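Local atomic coordinates of proto-oncogene tyrosine-protein kinase receptor Ret (Danio rerio, PDB entry 7AMK), a protein that probably recognises GDNF held by its GFR alpha 1 co-receptor through extracellular cadherin-like domains and signals as a receptor tyrosine kinase. Residues I140-E145 with Y227-N232; D194-E199 with D263-P268; K198-L203 with H223-D228; V275-V280 with V339-F344. The protein carries 4 engineered substitutions. All coordinates share one frame; numbering follows the deposited sequence.

Contact 1: residues I140-E145 with Y227-N232; sequences ITENRE and YDEDDN. With CA (calcium ion), chain M; CA (calcium ion), chain L; CA (calcium ion), chain N.
The calcium-filled junction between two successive cadherin-like domains is built here, where E142 and N143, just past the end of a strand, meet the acidic linker D228-N232. The strand pairs in parallel fashion, T141 against Y227: Y227 N donates to I140 O, and E142 N to Y227 O at 2.9 Å. Beyond that pair side chains take over. E142 splits its carboxylate between two calcium ions, OE1 on one and OE2 on the other at 2.4 Å, and D231, coming from the opposite direction, bridges the same two ions. E142 OE2 also receives the backbone N of E229 through its anti lone pair, at 2.8 Å and nearly straight (169°). With CG set between the backbone N and the carbonyl carbon (chi1 64°) and the chain extended beyond it, the carboxylate is carried out to the metals. N143 uses a single nitrogen twice: ND2 reaches E229 OE2 at 2.7 Å and D231 OD2 at 2.8 Å, both partners close to the amide plane, which fixes the amide's rotation. E229 is gripped at its other oxygen by R144, whose NH1 forms a salt bridge to OE1 at 2.7 Å from above the carboxylate plane, while T141 CG2 lies over the face of the guanidinium. E229 adds its carbonyl O to the ion that D228 OD1 also binds; E196 and D265 complete that site, and R195 also holds D228. Strand 139-141 is an edge strand of its sheet, beside strand 215-227, and I140 packs onto V224 and I226 of that neighbour.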
# COMPACT_ATOMS: atom_id res chain seq x y z
N ILE A 140 38.43 -1.82 -18.67
CA ILE A 140 38.28 -0.81 -19.70
C ILE A 140 36.80 -0.46 -19.76
O ILE A 140 35.94 -1.19 -19.27
CB ILE A 140 38.79 -1.29 -21.06
CG1 ILE A 140 38.13 -2.62 -21.40
CG2 ILE A 140 40.27 -1.52 -21.03
CD1 ILE A 140 38.46 -3.12 -22.78
N THR A 141 36.50 0.67 -20.40
CA THR A 141 35.12 1.05 -20.60
C THR A 141 34.70 0.66 -22.01
O THR A 141 35.51 0.63 -22.93
CB THR A 141 34.92 2.55 -20.38
OG1 THR A 141 35.35 2.88 -19.06
CG2 THR A 141 33.42 2.95 -20.52
N GLU A 142 33.42 0.31 -22.16
CA GLU A 142 32.88 -0.04 -23.47
C GLU A 142 33.00 1.15 -24.42
O GLU A 142 33.23 2.30 -24.01
CB GLU A 142 31.42 -0.50 -23.31
CG GLU A 142 30.50 0.59 -22.80
CD GLU A 142 29.02 0.27 -22.96
OE1 GLU A 142 28.65 -0.63 -23.74
OE2 GLU A 142 28.23 0.95 -22.28
N ASN A 143 32.91 0.87 -25.72
CA ASN A 143 32.85 1.91 -26.78
C ASN A 143 34.08 2.82 -26.79
O ASN A 143 33.97 4.03 -26.99
CB ASN A 143 31.59 2.77 -26.67
CG ASN A 143 30.32 1.96 -26.64
OD1 ASN A 143 30.23 0.90 -27.25
ND2 ASN A 143 29.32 2.46 -25.92
N ARG A 144 35.26 2.25 -26.57
CA ARG A 144 36.49 3.02 -26.48
C ARG A 144 37.52 2.50 -27.47
O ARG A 144 37.48 1.35 -27.89
CB ARG A 144 37.10 2.97 -25.07
CG ARG A 144 36.33 3.71 -24.02
CD ARG A 144 36.33 5.19 -24.30
NE ARG A 144 35.71 5.91 -23.19
CZ ARG A 144 34.41 6.17 -23.10
NH1 ARG A 144 33.57 5.80 -24.04
NH2 ARG A 144 33.95 6.83 -22.04
N GLU A 145 38.49 3.37 -27.74
CA GLU A 145 39.55 3.10 -28.70
C GLU A 145 40.46 1.95 -28.24
O GLU A 145 40.96 1.97 -27.11
CB GLU A 145 40.38 4.37 -28.92
CG GLU A 145 41.84 4.14 -29.29
CD GLU A 145 42.32 5.08 -30.40
OE1 GLU A 145 41.51 5.39 -31.30
OE2 GLU A 145 43.50 5.49 -30.39
N TYR A 227 33.55 -1.69 -18.09
CA TYR A 227 32.73 -0.64 -17.49
C TYR A 227 31.71 -0.10 -18.47
O TYR A 227 31.92 -0.06 -19.69
CB TYR A 227 33.60 0.51 -16.99
CG TYR A 227 34.39 0.17 -15.75
CD1 TYR A 227 34.29 -1.08 -15.14
CD2 TYR A 227 35.20 1.12 -15.15
CE1 TYR A 227 35.02 -1.39 -13.98
CE2 TYR A 227 35.91 0.84 -14.01
CZ TYR A 227 35.83 -0.41 -13.43
OH TYR A 227 36.58 -0.65 -12.31
N ASP A 228 30.59 0.33 -17.92
CA ASP A 228 29.41 0.71 -18.68
C ASP A 228 29.44 2.20 -18.95
O ASP A 228 29.93 3.00 -18.14
CB ASP A 228 28.15 0.35 -17.89
CG ASP A 228 26.90 0.53 -18.67
OD1 ASP A 228 26.75 -0.14 -19.69
OD2 ASP A 228 26.03 1.33 -18.25
N GLU A 229 28.87 2.59 -20.08
CA GLU A 229 28.56 3.99 -20.30
C GLU A 229 27.10 4.09 -20.72
O GLU A 229 26.45 3.08 -21.02
CB GLU A 229 29.50 4.62 -21.34
CG GLU A 229 29.19 4.27 -22.74
CD GLU A 229 30.07 5.05 -23.72
OE1 GLU A 229 30.96 5.78 -23.24
OE2 GLU A 229 29.87 4.95 -24.96
N ASP A 230 26.57 5.31 -20.72
CA ASP A 230 25.16 5.55 -20.99
C ASP A 230 25.01 5.58 -22.51
O ASP A 230 25.20 6.61 -23.15
CB ASP A 230 24.69 6.84 -20.31
CG ASP A 230 23.20 7.15 -20.54
OD1 ASP A 230 22.46 6.35 -21.15
OD2 ASP A 230 22.78 8.24 -20.11
N ASP A 231 24.69 4.43 -23.10
CA ASP A 231 24.58 4.33 -24.55
C ASP A 231 23.29 3.65 -24.97
O ASP A 231 23.20 3.12 -26.08
CB ASP A 231 25.82 3.62 -25.15
CG ASP A 231 25.92 2.13 -24.73
OD1 ASP A 231 25.09 1.64 -23.93
OD2 ASP A 231 26.83 1.44 -25.23
N ASN A 232 22.29 3.64 -24.09
CA ASN A 232 20.98 3.09 -24.40
C ASN A 232 19.91 4.05 -23.90
O ASN A 232 19.98 4.51 -22.76
CB ASN A 232 20.79 1.70 -23.78
CG ASN A 232 21.68 0.65 -24.41
OD1 ASN A 232 21.30 0.01 -25.39
ND2 ASN A 232 22.88 0.47 -23.86
CA CA M . 25.92 0.85 -21.75
CA CA L . 26.89 -0.82 -25.16
CA CA N . 20.70 4.90 -20.66
O HOH W 1 24.96 -0.93 -26.49
O HOH W 2 28.39 -0.54 -26.91

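Contact 2: residues D194-E199 with D263-P268; sequences DREEKE and DRDTTP. With CA (calcium ion), chain N; CA (calcium ion), chain M; CA (calcium ion), chain L.
R195 and E196 lean across to T266 and its neighbour R264 in the 264-266 loop. The methyl CG2 of T266 sits over one face of the R195 guanidinium, 3.4 Å from CZ and displaced toward its rim. At the edge of the same group, NH2 makes a weak, bent hydrogen bond to R264 O (2.9 Å, 126°). Two bends, at chi2 and chi3, fold the R195 chain so that NH2 also meets E196 OE2 at 2.7 Å, a salt bridge within the loop, while NH1 pairs with E199 OE2 at 3.3 Å; E199 has R311 as its other partner. NE turns to D228. An alanine at R195 would remove all of these charged pairings, and is likely to leave T266 CG2 without the flat group it rests on and E196 no longer linked to E199. E196 bridges two calcium ions, OE1 on one and OE2 on the next at 2.6 Å. That second ion also takes D265 OD1, and D265 passes OD2 on to a third ion, which D263 chelates with both oxygens. Asx turns hold D194 and D263 in place, each OD1 accepting from the backbone N two residues along. E196 OE2 and D265 OD1 lie 3.1 Å apart, a closeness that the calcium they share probably makes tolerable; the positive guanidinium alongside probably eases the crowding of negative charge further.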
# COMPACT_ATOMS: atom_id res chain seq x y z
N ASP A 194 31.37 -4.05 -25.97
CA ASP A 194 29.99 -3.69 -25.66
C ASP A 194 29.65 -4.29 -24.31
O ASP A 194 29.54 -5.52 -24.17
CB ASP A 194 29.03 -4.15 -26.77
CG ASP A 194 27.54 -3.81 -26.48
OD1 ASP A 194 27.24 -3.04 -25.54
OD2 ASP A 194 26.66 -4.33 -27.20
N ARG A 195 29.55 -3.43 -23.29
CA ARG A 195 29.24 -3.92 -21.95
C ARG A 195 27.95 -4.75 -21.98
O ARG A 195 27.83 -5.75 -21.27
CB ARG A 195 29.13 -2.75 -20.98
CG ARG A 195 29.16 -3.13 -19.48
CD ARG A 195 27.90 -3.84 -18.99
NE ARG A 195 26.69 -3.04 -19.20
CZ ARG A 195 25.48 -3.33 -18.74
NH1 ARG A 195 25.24 -4.39 -17.99
NH2 ARG A 195 24.47 -2.53 -19.06
N GLU A 196 26.99 -4.36 -22.82
CA GLU A 196 25.71 -5.06 -22.90
C GLU A 196 25.84 -6.44 -23.54
O GLU A 196 24.95 -7.28 -23.37
CB GLU A 196 24.68 -4.24 -23.69
CG GLU A 196 23.93 -3.19 -22.85
CD GLU A 196 24.76 -1.91 -22.55
OE1 GLU A 196 25.55 -1.49 -23.43
OE2 GLU A 196 24.60 -1.33 -21.45
N GLU A 197 26.91 -6.70 -24.27
CA GLU A 197 27.11 -8.06 -24.75
C GLU A 197 27.87 -8.89 -23.73
O GLU A 197 27.50 -10.04 -23.49
CB GLU A 197 27.86 -8.06 -26.09
N LYS A 198 28.89 -8.30 -23.11
CA LYS A 198 29.73 -9.04 -22.18
C LYS A 198 30.38 -8.06 -21.20
O LYS A 198 30.97 -7.07 -21.64
CB LYS A 198 30.79 -9.84 -22.95
CG LYS A 198 31.06 -11.22 -22.34
CD LYS A 198 32.22 -11.92 -23.05
CE LYS A 198 32.40 -13.33 -22.50
NZ LYS A 198 33.59 -14.00 -23.10
N GLU A 199 30.26 -8.33 -19.90
CA GLU A 199 30.77 -7.46 -18.85
C GLU A 199 32.12 -7.90 -18.29
O GLU A 199 32.72 -7.14 -17.54
CB GLU A 199 29.78 -7.36 -17.66
CG GLU A 199 28.29 -7.12 -18.04
CD GLU A 199 27.41 -6.81 -16.83
OE1 GLU A 199 27.88 -6.06 -15.93
OE2 GLU A 199 26.26 -7.31 -16.78
N ASP A 263 15.84 0.72 -19.06
CA ASP A 263 17.08 1.23 -19.64
C ASP A 263 18.13 0.14 -19.51
O ASP A 263 18.39 -0.35 -18.41
CB ASP A 263 17.52 2.52 -18.92
CG ASP A 263 18.60 3.29 -19.67
OD1 ASP A 263 19.58 2.67 -20.12
OD2 ASP A 263 18.47 4.51 -19.82
N ARG A 264 18.71 -0.28 -20.64
CA ARG A 264 19.66 -1.38 -20.61
C ARG A 264 20.96 -1.03 -19.91
O ARG A 264 21.69 -1.94 -19.50
CB ARG A 264 19.94 -1.87 -22.02
CG ARG A 264 18.69 -2.44 -22.67
CD ARG A 264 18.97 -3.12 -24.00
NE ARG A 264 17.73 -3.66 -24.56
CZ ARG A 264 17.21 -4.85 -24.25
NH1 ARG A 264 17.82 -5.68 -23.42
NH2 ARG A 264 16.05 -5.21 -24.80
N ASP A 265 21.26 0.26 -19.75
CA ASP A 265 22.45 0.69 -19.03
C ASP A 265 22.27 0.49 -17.52
O ASP A 265 21.16 0.50 -16.98
CB ASP A 265 22.75 2.16 -19.32
CG ASP A 265 22.99 2.42 -20.78
OD1 ASP A 265 23.68 1.60 -21.43
OD2 ASP A 265 22.48 3.43 -21.32
N THR A 266 23.39 0.31 -16.83
CA THR A 266 23.42 0.19 -15.38
C THR A 266 23.44 1.56 -14.72
O THR A 266 23.77 2.58 -15.33
CB THR A 266 24.67 -0.60 -14.91
OG1 THR A 266 25.83 0.23 -15.07
CG2 THR A 266 24.84 -1.86 -15.73
N THR A 267 23.09 1.56 -13.44
CA THR A 267 22.98 2.73 -12.60
C THR A 267 23.43 2.32 -11.21
O THR A 267 23.09 1.21 -10.76
CB THR A 267 21.54 3.28 -12.50
OG1 THR A 267 21.01 3.50 -13.81
CG2 THR A 267 21.55 4.60 -11.73
N PRO A 268 24.16 3.17 -10.50
CA PRO A 268 24.50 2.84 -9.11
C PRO A 268 23.23 2.73 -8.27
O PRO A 268 22.18 3.31 -8.59
CB PRO A 268 25.38 4.01 -8.67
CG PRO A 268 25.87 4.64 -9.97
CD PRO A 268 24.73 4.46 -10.92
CA CA N . 20.70 4.90 -20.66
CA CA M . 25.92 0.85 -21.75
CA CA L . 26.89 -0.82 -25.16
O HOH W 1 24.96 -0.93 -26.49
O HOH W 2 28.39 -0.54 -26.91

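Contact 3: residues K198-L203 with H223-D228; sequences KEVYHL and HVNIYD. With CA (calcium ion), chain M.
Three backbone hydrogen bonds tie E199 and Y201 to V224 and I226. Y201 N donates to V224 O at 2.9 Å, in the carbonyl plane, and V224 N returns a bond to Y201 O, an oxygen less surely placed. I226 N reaches E199 O at 2.9 Å from well above the carbonyl plane, and the same oxygen accepts a hydrogen bond from a water at 2.8 Å that also donates to N225 OD1, joining the two strands a second time where 200-210 begins. Between the bonded rungs V200 faces N225 and H202 faces H223 as non-hydrogen-bonded pairs, with V200 CA making a CA-H...O contact to V224 O. On this face V200 CG1 comes to 3.5 Å from H223 ND1. The H223 ring stands there because its CG lies between the backbone N and the carbonyl carbon (chi1 69°); beside it H202 points the same way, the two rings oblique, centroids 5.8 Å apart. The opposite face is largely apolar: I226 CD1 lies at the edge of the Y201 ring, 3.8 Å from Y201 CD1, K198 CD comes over one face of that ring, offset toward its rim, and L203 CD1 touches V224 CG2 at 3.7 Å. F178 and I140 extend the packing of buried L203, V224 and I226, whereas V369 of the second subunit packs on V200 and N225. With its strands at 169° to each other, this is the open end of the antiparallel hairpin 200-210/215-227, in a four-stranded sheet of the cadherin-like Greek-key β-sandwich.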
# COMPACT_ATOMS: atom_id res chain seq x y z
N LYS A 198 28.89 -8.30 -23.11
CA LYS A 198 29.73 -9.04 -22.18
C LYS A 198 30.38 -8.06 -21.20
O LYS A 198 30.97 -7.07 -21.64
CB LYS A 198 30.79 -9.84 -22.95
CG LYS A 198 31.06 -11.22 -22.34
CD LYS A 198 32.22 -11.92 -23.05
CE LYS A 198 32.40 -13.33 -22.50
NZ LYS A 198 33.59 -14.00 -23.10
N GLU A 199 30.26 -8.33 -19.90
CA GLU A 199 30.77 -7.46 -18.85
C GLU A 199 32.12 -7.90 -18.29
O GLU A 199 32.72 -7.14 -17.54
CB GLU A 199 29.78 -7.36 -17.66
CG GLU A 199 28.29 -7.12 -18.04
CD GLU A 199 27.41 -6.81 -16.83
OE1 GLU A 199 27.88 -6.06 -15.93
OE2 GLU A 199 26.26 -7.31 -16.78
N VAL A 200 32.57 -9.11 -18.61
CA VAL A 200 33.82 -9.68 -18.10
C VAL A 200 34.42 -10.56 -19.19
O VAL A 200 33.76 -11.48 -19.68
CB VAL A 200 33.62 -10.53 -16.83
CG1 VAL A 200 34.96 -11.14 -16.41
CG2 VAL A 200 33.01 -9.75 -15.67
N TYR A 201 35.66 -10.30 -19.58
CA TYR A 201 36.34 -11.21 -20.49
C TYR A 201 37.33 -12.06 -19.71
O TYR A 201 38.18 -11.53 -18.99
CB TYR A 201 37.04 -10.44 -21.60
CG TYR A 201 36.13 -9.97 -22.70
CD1 TYR A 201 35.45 -8.76 -22.60
CD2 TYR A 201 35.96 -10.74 -23.84
CE1 TYR A 201 34.62 -8.35 -23.58
CE2 TYR A 201 35.15 -10.32 -24.84
CZ TYR A 201 34.48 -9.13 -24.72
OH TYR A 201 33.69 -8.71 -25.77
N HIS A 202 37.19 -13.37 -19.83
CA HIS A 202 38.13 -14.31 -19.25
C HIS A 202 39.26 -14.57 -20.23
O HIS A 202 39.02 -14.88 -21.40
CB HIS A 202 37.44 -15.62 -18.88
CG HIS A 202 36.43 -15.49 -17.79
ND1 HIS A 202 36.78 -15.33 -16.46
CD2 HIS A 202 35.07 -15.47 -17.82
CE1 HIS A 202 35.69 -15.23 -15.72
NE2 HIS A 202 34.64 -15.31 -16.52
N LEU A 203 40.48 -14.40 -19.76
CA LEU A 203 41.67 -14.53 -20.58
C LEU A 203 42.61 -15.52 -19.92
O LEU A 203 42.68 -15.62 -18.68
CB LEU A 203 42.39 -13.17 -20.77
CG LEU A 203 41.59 -12.03 -21.46
CD1 LEU A 203 42.42 -10.72 -21.62
CD2 LEU A 203 41.11 -12.50 -22.83
N HIS A 223 41.11 -11.90 -16.02
CA HIS A 223 39.93 -11.41 -16.72
C HIS A 223 39.91 -9.90 -16.69
O HIS A 223 40.48 -9.27 -15.79
CB HIS A 223 38.64 -11.98 -16.13
CG HIS A 223 38.32 -11.47 -14.76
ND1 HIS A 223 37.74 -10.23 -14.54
CD2 HIS A 223 38.46 -12.04 -13.54
CE1 HIS A 223 37.54 -10.06 -13.25
NE2 HIS A 223 37.97 -11.14 -12.62
N VAL A 224 39.23 -9.32 -17.68
CA VAL A 224 39.15 -7.87 -17.86
C VAL A 224 37.71 -7.46 -17.57
O VAL A 224 36.76 -8.04 -18.12
CB VAL A 224 39.58 -7.45 -19.28
CG1 VAL A 224 39.46 -5.94 -19.46
CG2 VAL A 224 41.04 -7.97 -19.64
N ASN A 225 37.53 -6.48 -16.69
CA ASN A 225 36.20 -5.97 -16.39
C ASN A 225 35.83 -4.90 -17.41
O ASN A 225 36.68 -4.12 -17.83
CB ASN A 225 36.13 -5.39 -14.97
CG ASN A 225 36.35 -6.46 -13.88
OD1 ASN A 225 35.53 -7.33 -13.67
ND2 ASN A 225 37.46 -6.35 -13.16
N ILE A 226 34.58 -4.91 -17.87
CA ILE A 226 34.09 -3.92 -18.84
C ILE A 226 33.16 -2.96 -18.13
O ILE A 226 32.10 -3.36 -17.61
CB ILE A 226 33.38 -4.56 -20.05
CG1 ILE A 226 34.23 -5.68 -20.71
CG2 ILE A 226 33.01 -3.47 -21.06
CD1 ILE A 226 35.61 -5.25 -21.27
N TYR A 227 33.55 -1.69 -18.09
CA TYR A 227 32.73 -0.64 -17.49
C TYR A 227 31.71 -0.10 -18.47
O TYR A 227 31.92 -0.06 -19.69
CB TYR A 227 33.60 0.51 -16.99
CG TYR A 227 34.39 0.17 -15.75
CD1 TYR A 227 34.29 -1.08 -15.14
CD2 TYR A 227 35.20 1.12 -15.15
CE1 TYR A 227 35.02 -1.39 -13.98
CE2 TYR A 227 35.91 0.84 -14.01
CZ TYR A 227 35.83 -0.41 -13.43
OH TYR A 227 36.58 -0.65 -12.31
N ASP A 228 30.59 0.33 -17.92
CA ASP A 228 29.41 0.71 -18.68
C ASP A 228 29.44 2.20 -18.95
O ASP A 228 29.93 3.00 -18.14
CB ASP A 228 28.15 0.35 -17.89
CG ASP A 228 26.90 0.53 -18.67
OD1 ASP A 228 26.75 -0.14 -19.69
OD2 ASP A 228 26.03 1.33 -18.25
CA CA M . 25.92 0.85 -21.75
O HOH W 3 32.91 -6.43 -14.85

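Contact 4: residues V275-V280 with V339-F344; sequences VQNKLV and VNDTTF. With CA (calcium ion), chain N; NAG (2-acetamido-2-deoxy-beta-D-glucopyranose), chain E.
L279 and V280 run antiparallel to N340 and D341, with V280 and N340 exchanging two backbone bonds (V280 N to N340 O, 3.0 Å; N340 N to V280 O, 2.9 Å); the type II turn 275-278 leads into the first strand and the type I turn 341-344 leads out of the second. Where the turns meet, K278 O accepts twice from T342: from its N at 3.3 Å, almost straight on, and from its hydroxyl OG1 at 3.2 Å. T342 OG1 can do this because it sits between the backbone N and the carbonyl carbon (chi1 54°), a setting that turns CG2 against both methyls of V280. A valine at T342 would lose the hydroxyl and would probably leave K278 O held by the backbone N alone. T343 OG1 accepts a hydrogen bond from N277 N at 2.9 Å and also pairs with D230. These turns close the calcium site at the end of the third cadherin-like domain that faces the second: N277 OD1 binds the ion at 2.3 Å and D341 OD2 at 2.5 Å, their amide and carboxylate planes 68° apart, with D230, N232, D263 and D265 supplying the remaining ligands. N277 ND2 is turned to T267. Next to D341, L279 forks, CD2 pressing on the CA and CB of D341 and CD1 meeting V339 CG1 at 3.8 Å. On the other face N340 ND2 carries an N-linked glycan.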
# COMPACT_ATOMS: atom_id res chain seq x y z
N VAL A 275 25.64 11.08 -11.97
CA VAL A 275 24.80 11.67 -13.01
C VAL A 275 24.74 10.81 -14.26
O VAL A 275 23.81 10.98 -15.07
CB VAL A 275 25.28 13.09 -13.38
CG1 VAL A 275 24.29 13.72 -14.35
CG2 VAL A 275 25.43 13.95 -12.13
N GLN A 276 25.69 9.89 -14.44
CA GLN A 276 25.64 8.92 -15.53
C GLN A 276 24.32 8.15 -15.52
O GLN A 276 23.97 7.50 -14.54
CB GLN A 276 26.80 7.93 -15.42
CG GLN A 276 26.55 6.60 -16.16
CD GLN A 276 27.81 5.75 -16.36
OE1 GLN A 276 28.94 6.19 -16.09
NE2 GLN A 276 27.61 4.54 -16.87
N ASN A 277 23.60 8.23 -16.63
CA ASN A 277 22.40 7.43 -16.82
C ASN A 277 21.27 7.86 -15.91
O ASN A 277 20.29 7.14 -15.77
CB ASN A 277 22.65 5.94 -16.60
CG ASN A 277 21.76 5.10 -17.46
OD1 ASN A 277 21.55 5.42 -18.61
ND2 ASN A 277 21.20 4.04 -16.90
N LYS A 278 21.39 9.02 -15.29
CA LYS A 278 20.30 9.56 -14.50
C LYS A 278 19.17 9.99 -15.42
O LYS A 278 19.39 10.71 -16.40
CB LYS A 278 20.81 10.73 -13.67
CG LYS A 278 19.79 11.35 -12.74
CD LYS A 278 20.43 12.55 -12.03
CE LYS A 278 19.41 13.37 -11.26
NZ LYS A 278 20.04 14.61 -10.68
N LEU A 279 17.95 9.56 -15.10
CA LEU A 279 16.75 10.07 -15.76
C LEU A 279 16.11 11.15 -14.88
O LEU A 279 15.79 10.90 -13.72
CB LEU A 279 15.73 8.96 -16.02
CG LEU A 279 16.17 7.71 -16.78
CD1 LEU A 279 14.98 6.75 -16.97
CD2 LEU A 279 16.77 8.14 -18.09
N VAL A 280 15.92 12.34 -15.44
CA VAL A 280 15.23 13.44 -14.78
C VAL A 280 13.88 13.63 -15.46
O VAL A 280 13.80 13.64 -16.70
CB VAL A 280 16.04 14.75 -14.83
CG1 VAL A 280 17.47 14.52 -14.37
CG2 VAL A 280 16.02 15.33 -16.24
N VAL A 339 10.37 12.13 -19.47
CA VAL A 339 11.49 11.44 -18.84
C VAL A 339 12.71 11.58 -19.75
O VAL A 339 12.71 11.12 -20.89
CB VAL A 339 11.17 9.96 -18.59
CG1 VAL A 339 12.44 9.23 -18.20
CG2 VAL A 339 10.11 9.81 -17.48
N ASN A 340 13.77 12.20 -19.24
CA ASN A 340 14.93 12.56 -20.05
C ASN A 340 16.18 11.86 -19.50
O ASN A 340 16.57 12.11 -18.36
CB ASN A 340 15.08 14.08 -20.06
CG ASN A 340 16.19 14.58 -20.95
OD1 ASN A 340 17.06 13.83 -21.39
ND2 ASN A 340 16.15 15.88 -21.23
N ASP A 341 16.76 10.97 -20.30
CA ASP A 341 18.08 10.38 -20.03
C ASP A 341 19.14 11.43 -20.36
O ASP A 341 19.52 11.59 -21.52
CB ASP A 341 18.29 9.12 -20.85
CG ASP A 341 19.61 8.39 -20.52
OD1 ASP A 341 20.51 8.98 -19.85
OD2 ASP A 341 19.73 7.22 -20.94
N THR A 342 19.64 12.11 -19.33
CA THR A 342 20.38 13.35 -19.55
C THR A 342 21.70 13.12 -20.28
O THR A 342 22.07 13.91 -21.16
CB THR A 342 20.64 14.03 -18.20
OG1 THR A 342 21.28 13.09 -17.33
CG2 THR A 342 19.31 14.50 -17.59
N THR A 343 22.44 12.09 -19.91
CA THR A 343 23.74 11.80 -20.49
C THR A 343 23.66 10.89 -21.70
O THR A 343 24.70 10.40 -22.16
CB THR A 343 24.68 11.18 -19.44
OG1 THR A 343 24.04 10.06 -18.84
CG2 THR A 343 25.01 12.17 -18.35
N PHE A 344 22.47 10.61 -22.23
CA PHE A 344 22.40 9.84 -23.47
C PHE A 344 22.69 10.76 -24.65
O PHE A 344 21.99 11.76 -24.84
CB PHE A 344 21.05 9.17 -23.63
CG PHE A 344 20.93 8.40 -24.92
CD1 PHE A 344 21.48 7.12 -25.03
CD2 PHE A 344 20.30 8.95 -26.03
CE1 PHE A 344 21.38 6.41 -26.23
CE2 PHE A 344 20.19 8.25 -27.21
CZ PHE A 344 20.74 6.98 -27.32
CA CA N . 20.70 4.90 -20.66
C1 NAG E . 17.12 16.57 -22.02
C2 NAG E . 16.59 17.84 -22.68
C3 NAG E . 17.71 18.55 -23.44
C4 NAG E . 18.95 18.75 -22.57
C5 NAG E . 19.35 17.44 -21.89
C6 NAG E . 20.47 17.58 -20.88
C7 NAG E . 14.24 17.95 -23.45
C8 NAG E . 13.98 18.85 -22.28
N2 NAG E . 15.50 17.52 -23.60
O3 NAG E . 17.25 19.81 -23.93
O4 NAG E . 20.03 19.09 -23.43
O5 NAG E . 18.23 16.89 -21.18
O6 NAG E . 20.69 18.92 -20.46
O7 NAG E . 13.36 17.63 -24.24

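All four contacts supply ligands to a bent string of three calcium ions. Contacts 1 and 2, with centres 8 Å apart, touch all three; contact 4, about 15 Å from both by centre, shares the ion bound by D341 and meets contact 1 directly, D230 OD2 to T343 OG1 (2.5 Å, probably a hydrogen bond). N232 N probably donates to D265 OD2 (2.8 Å), locking the linker of contact 1 to the loop of contact 2, and T267 OG1 lies 3.1 Å from N277 ND2 between contacts 2 and 4. Contact 3 shares Y227 and D228 with contact 1 and K198 and E199 with contact 2, and R195 NE forms a salt bridge to D228 OD1 at 2.9 Å.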